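PDB 2JLN: MHP1 from Microbacterium liquefaciens, which takes up 5-aryl-substituted hydantoins such as 5-indolylmethyl and 5-benzyl hydantoin across the cell membrane in a sodium-dependent manner. Local coordinates for residues Trp86-Phe98 / Ile376-Ile389. Residues are numbered along the deposited sequence; the frame is centred on the assembly and turned at random.
Sequences WGINFTVAARMPF and IMISDYFLVRRRRI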
# COMPACT_ATOMS: atom_id res chain seq x y z
N TRP A 86 -10.54 -15.09 6.41
CA TRP A 86 -11.65 -14.67 7.29
C TRP A 86 -12.39 -13.43 6.84
O TRP A 86 -13.27 -12.95 7.55
CB TRP A 86 -11.17 -14.46 8.73
CG TRP A 86 -10.57 -15.67 9.35
CD1 TRP A 86 -9.26 -15.83 9.76
CD2 TRP A 86 -11.22 -16.92 9.63
NE1 TRP A 86 -9.07 -17.09 10.27
CE2 TRP A 86 -10.26 -17.78 10.20
CE3 TRP A 86 -12.52 -17.40 9.43
CZ2 TRP A 86 -10.57 -19.09 10.60
CZ3 TRP A 86 -12.83 -18.70 9.83
CH2 TRP A 86 -11.86 -19.52 10.41
N GLY A 87 -12.02 -12.90 5.69
CA GLY A 87 -12.67 -11.72 5.14
C GLY A 87 -12.64 -10.42 5.94
O GLY A 87 -13.47 -9.57 5.69
N ILE A 88 -11.69 -10.22 6.86
CA ILE A 88 -11.69 -9.04 7.74
C ILE A 88 -10.83 -7.83 7.34
O ILE A 88 -9.88 -7.96 6.59
CB ILE A 88 -11.38 -9.42 9.23
CG1 ILE A 88 -10.06 -10.17 9.35
CG2 ILE A 88 -12.50 -10.24 9.85
CD1 ILE A 88 -9.66 -10.42 10.80
N ASN A 89 -11.21 -6.66 7.87
CA ASN A 89 -10.46 -5.37 7.89
C ASN A 89 -9.07 -5.43 8.41
O ASN A 89 -8.76 -6.31 9.22
CB ASN A 89 -11.07 -4.45 8.95
CG ASN A 89 -11.86 -3.35 8.39
OD1 ASN A 89 -11.86 -3.15 7.19
ND2 ASN A 89 -12.55 -2.63 9.25
N PHE A 90 -8.28 -4.41 8.08
CA PHE A 90 -7.06 -4.08 8.83
C PHE A 90 -7.39 -3.55 10.24
O PHE A 90 -6.95 -4.10 11.26
CB PHE A 90 -6.24 -3.04 8.06
CG PHE A 90 -5.07 -2.50 8.84
CD1 PHE A 90 -5.12 -1.23 9.40
CD2 PHE A 90 -3.93 -3.26 9.01
CE1 PHE A 90 -4.07 -0.73 10.12
CE2 PHE A 90 -2.86 -2.76 9.73
CZ PHE A 90 -2.94 -1.49 10.28
N THR A 91 -8.20 -2.49 10.30
CA THR A 91 -8.51 -1.85 11.57
C THR A 91 -9.10 -2.83 12.58
O THR A 91 -8.74 -2.80 13.76
CB THR A 91 -9.47 -0.68 11.38
OG1 THR A 91 -8.93 0.22 10.40
CG2 THR A 91 -9.64 0.07 12.67
N VAL A 92 -10.02 -3.68 12.12
CA VAL A 92 -10.61 -4.74 12.95
C VAL A 92 -9.61 -5.83 13.42
O VAL A 92 -9.63 -6.23 14.59
CB VAL A 92 -11.79 -5.43 12.24
CG1 VAL A 92 -12.03 -6.82 12.82
CG2 VAL A 92 -13.02 -4.58 12.35
N ALA A 93 -8.76 -6.30 12.50
CA ALA A 93 -7.77 -7.34 12.80
C ALA A 93 -6.72 -6.93 13.84
O ALA A 93 -6.16 -7.78 14.53
CB ALA A 93 -7.10 -7.83 11.53
N ALA A 94 -6.45 -5.62 13.97
CA ALA A 94 -5.46 -5.15 14.94
C ALA A 94 -5.94 -5.32 16.38
O ALA A 94 -5.15 -5.37 17.32
CB ALA A 94 -5.07 -3.73 14.66
N ARG A 95 -7.26 -5.44 16.54
CA ARG A 95 -7.86 -5.60 17.85
C ARG A 95 -7.29 -6.79 18.55
O ARG A 95 -7.29 -6.86 19.76
CB ARG A 95 -9.36 -5.75 17.70
CG ARG A 95 -10.03 -4.45 17.35
CD ARG A 95 -11.48 -4.61 17.01
NE ARG A 95 -12.00 -3.37 16.45
CZ ARG A 95 -13.23 -3.23 15.99
NH1 ARG A 95 -14.07 -4.25 16.03
NH2 ARG A 95 -13.63 -2.07 15.50
N MET A 96 -6.78 -7.72 17.78
CA MET A 96 -6.28 -8.98 18.31
C MET A 96 -5.08 -8.80 19.26
O MET A 96 -5.20 -9.02 20.46
CB MET A 96 -5.98 -9.92 17.14
CG MET A 96 -6.45 -11.35 17.32
SD MET A 96 -7.33 -12.06 15.89
CE MET A 96 -6.48 -11.37 14.45
N PRO A 97 -3.90 -8.41 18.74
CA PRO A 97 -2.75 -8.32 19.66
C PRO A 97 -2.80 -7.07 20.56
O PRO A 97 -2.62 -7.18 21.76
CB PRO A 97 -1.56 -8.24 18.71
CG PRO A 97 -2.11 -7.58 17.50
CD PRO A 97 -3.46 -8.24 17.35
N PHE A 98 -3.03 -5.90 19.98
CA PHE A 98 -3.25 -4.70 20.79
C PHE A 98 -4.68 -4.81 21.29
O PHE A 98 -5.36 -5.78 20.94
CB PHE A 98 -3.01 -3.45 19.96
CG PHE A 98 -1.73 -3.50 19.18
CD1 PHE A 98 -1.73 -3.80 17.84
CD2 PHE A 98 -0.52 -3.31 19.81
CE1 PHE A 98 -0.56 -3.87 17.13
CE2 PHE A 98 0.66 -3.39 19.11
CZ PHE A 98 0.65 -3.67 17.77
N ILE A 376 4.35 -7.65 15.01
CA ILE A 376 3.50 -8.10 16.09
C ILE A 376 2.22 -8.76 15.56
O ILE A 376 1.64 -9.62 16.21
CB ILE A 376 3.15 -6.91 17.01
CG1 ILE A 376 4.31 -6.64 17.94
CG2 ILE A 376 1.89 -7.18 17.81
CD1 ILE A 376 4.12 -5.41 18.76
N MET A 377 1.78 -8.35 14.37
CA MET A 377 0.54 -8.89 13.82
C MET A 377 0.83 -10.22 13.17
O MET A 377 0.01 -11.14 13.27
CB MET A 377 -0.12 -7.93 12.83
CG MET A 377 -0.78 -6.74 13.48
SD MET A 377 -1.75 -5.69 12.36
CE MET A 377 -3.30 -6.59 12.39
N ILE A 378 1.99 -10.36 12.52
CA ILE A 378 2.30 -11.65 11.91
C ILE A 378 2.46 -12.68 13.02
O ILE A 378 2.07 -13.85 12.86
CB ILE A 378 3.56 -11.61 11.01
CG1 ILE A 378 3.26 -10.90 9.70
CG2 ILE A 378 4.07 -13.02 10.70
CD1 ILE A 378 4.52 -10.45 8.99
N SER A 379 3.00 -12.25 14.16
CA SER A 379 3.34 -13.16 15.25
C SER A 379 2.12 -13.58 16.07
O SER A 379 1.94 -14.76 16.36
CB SER A 379 4.40 -12.55 16.16
OG SER A 379 4.94 -13.52 17.04
N ASP A 380 1.29 -12.61 16.45
CA ASP A 380 0.04 -12.90 17.13
C ASP A 380 -0.76 -13.96 16.34
O ASP A 380 -1.10 -15.00 16.88
CB ASP A 380 -0.74 -11.60 17.32
CG ASP A 380 -1.92 -11.72 18.33
OD1 ASP A 380 -1.73 -11.34 19.51
OD2 ASP A 380 -3.03 -12.16 17.93
N TYR A 381 -1.04 -13.70 15.07
CA TYR A 381 -1.83 -14.64 14.27
C TYR A 381 -1.14 -15.98 13.92
O TYR A 381 -1.75 -17.02 14.13
CB TYR A 381 -2.40 -13.96 13.02
CG TYR A 381 -3.14 -14.85 12.06
CD1 TYR A 381 -4.48 -15.16 12.26
CD2 TYR A 381 -2.53 -15.35 10.93
CE1 TYR A 381 -5.18 -15.97 11.39
CE2 TYR A 381 -3.21 -16.17 10.04
CZ TYR A 381 -4.55 -16.48 10.27
OH TYR A 381 -5.25 -17.30 9.40
N PHE A 382 0.09 -16.00 13.40
CA PHE A 382 0.73 -17.29 13.04
C PHE A 382 1.32 -18.10 14.21
O PHE A 382 1.10 -19.31 14.29
CB PHE A 382 1.81 -17.14 11.97
CG PHE A 382 1.27 -16.96 10.60
CD1 PHE A 382 1.35 -15.74 9.97
CD2 PHE A 382 0.66 -17.99 9.94
CE1 PHE A 382 0.84 -15.56 8.70
CE2 PHE A 382 0.13 -17.82 8.67
CZ PHE A 382 0.22 -16.60 8.05
N LEU A 383 2.07 -17.45 15.09
CA LEU A 383 2.82 -18.17 16.12
C LEU A 383 2.06 -18.34 17.43
O LEU A 383 1.87 -19.46 17.90
CB LEU A 383 4.17 -17.49 16.37
CG LEU A 383 5.08 -17.38 15.16
CD1 LEU A 383 6.37 -16.58 15.47
CD2 LEU A 383 5.39 -18.76 14.66
N VAL A 384 1.62 -17.23 18.02
CA VAL A 384 0.87 -17.23 19.28
C VAL A 384 -0.50 -17.96 19.21
O VAL A 384 -0.72 -18.93 19.92
CB VAL A 384 0.67 -15.79 19.78
CG1 VAL A 384 -0.24 -15.75 20.98
CG2 VAL A 384 1.99 -15.17 20.10
N ARG A 385 -1.42 -17.51 18.36
CA ARG A 385 -2.77 -18.08 18.33
C ARG A 385 -2.92 -19.31 17.44
O ARG A 385 -3.88 -20.06 17.54
CB ARG A 385 -3.79 -17.02 17.94
CG ARG A 385 -3.59 -15.80 18.75
CD ARG A 385 -4.82 -15.02 18.92
NE ARG A 385 -4.48 -13.74 19.51
CZ ARG A 385 -4.50 -13.47 20.80
NH1 ARG A 385 -4.88 -14.40 21.65
NH2 ARG A 385 -4.16 -12.27 21.25
N ARG A 386 -1.95 -19.53 16.57
CA ARG A 386 -1.98 -20.68 15.69
C ARG A 386 -3.19 -20.61 14.77
O ARG A 386 -3.88 -21.61 14.55
CB ARG A 386 -1.94 -21.97 16.49
CG ARG A 386 -0.59 -22.15 17.16
CD ARG A 386 -0.44 -23.49 17.84
NE ARG A 386 0.97 -23.73 18.18
CZ ARG A 386 1.40 -24.68 19.01
NH1 ARG A 386 0.53 -25.49 19.61
NH2 ARG A 386 2.70 -24.81 19.25
N ARG A 387 -3.43 -19.42 14.23
CA ARG A 387 -4.49 -19.21 13.26
C ARG A 387 -5.85 -19.42 13.89
O ARG A 387 -6.83 -19.54 13.19
CB ARG A 387 -4.33 -20.15 12.07
CG ARG A 387 -3.24 -19.78 11.10
CD ARG A 387 -2.81 -21.01 10.32
NE ARG A 387 -2.17 -20.67 9.05
CZ ARG A 387 -1.86 -21.56 8.09
NH1 ARG A 387 -2.13 -22.86 8.26
NH2 ARG A 387 -1.28 -21.13 6.97
N ARG A 388 -5.93 -19.48 15.20
CA ARG A 388 -7.20 -19.80 15.83
C ARG A 388 -7.84 -18.54 16.45
O ARG A 388 -7.52 -18.14 17.57
CB ARG A 388 -7.00 -20.93 16.86
CG ARG A 388 -8.28 -21.53 17.41
CD ARG A 388 -8.10 -22.99 17.78
NE ARG A 388 -7.48 -23.20 19.09
CZ ARG A 388 -8.16 -23.25 20.24
NH1 ARG A 388 -9.49 -23.09 20.25
NH2 ARG A 388 -7.52 -23.45 21.40
N ILE A 389 -8.76 -17.92 15.72
CA ILE A 389 -9.28 -16.63 16.15
C ILE A 389 -10.80 -16.63 16.37
O ILE A 389 -11.51 -17.53 15.90
CB ILE A 389 -8.93 -15.58 15.13
CG1 ILE A 389 -9.90 -15.63 13.96
CG2 ILE A 389 -7.55 -15.84 14.61
CD1 ILE A 389 -9.84 -14.38 13.17
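I389 lies over one face of the W86 indole, its CD1 in CH-pi contact with the five-membered ring, 4.0 Å from the centroid and 23° off the normal. The R387 carbonyl O sits at the indole edge, and W86 NE1 approaches the edge of the Y381 ring. The F90 ring meets M377 SD obliquely, a Met-aromatic contact with the sulfur 5.2 Å from the centroid. The M377 chain runs straight to its sulfur and bends there (chi3 85°), putting CE against A93 and 3.6 Å from A94 CA. I376 CG2 comes obliquely to the F98 ring, 3.7 Å from F98 CZ, with CD1 beside it, and also meets P97 CB. The D380 carboxylate crosses P97 obliquely, OD1 at the CA and CB end. Within 376-389, R385 NE bonds D380 OD2 from the syn side at 2.7 Å, tilted well out of the carboxylate plane, and NH2 weakly bonds OD1. H441 also bonds OD1, so OD1 is held against P97 and OD2 beside M96 CG. M96, bent at chi2 and chi3, runs alongside R385 in the opposite sense, its CG 3.8 Å from R385 NE, and its SD reaches I389 CB. This buried contact joins W86 at the end of helix 81-86, helix 90-93 and M96-F98 to helix 371-384, the tenth transmembrane helix, and the type I' turn R385-R388, within the all-helical fold of an APC-clan permease.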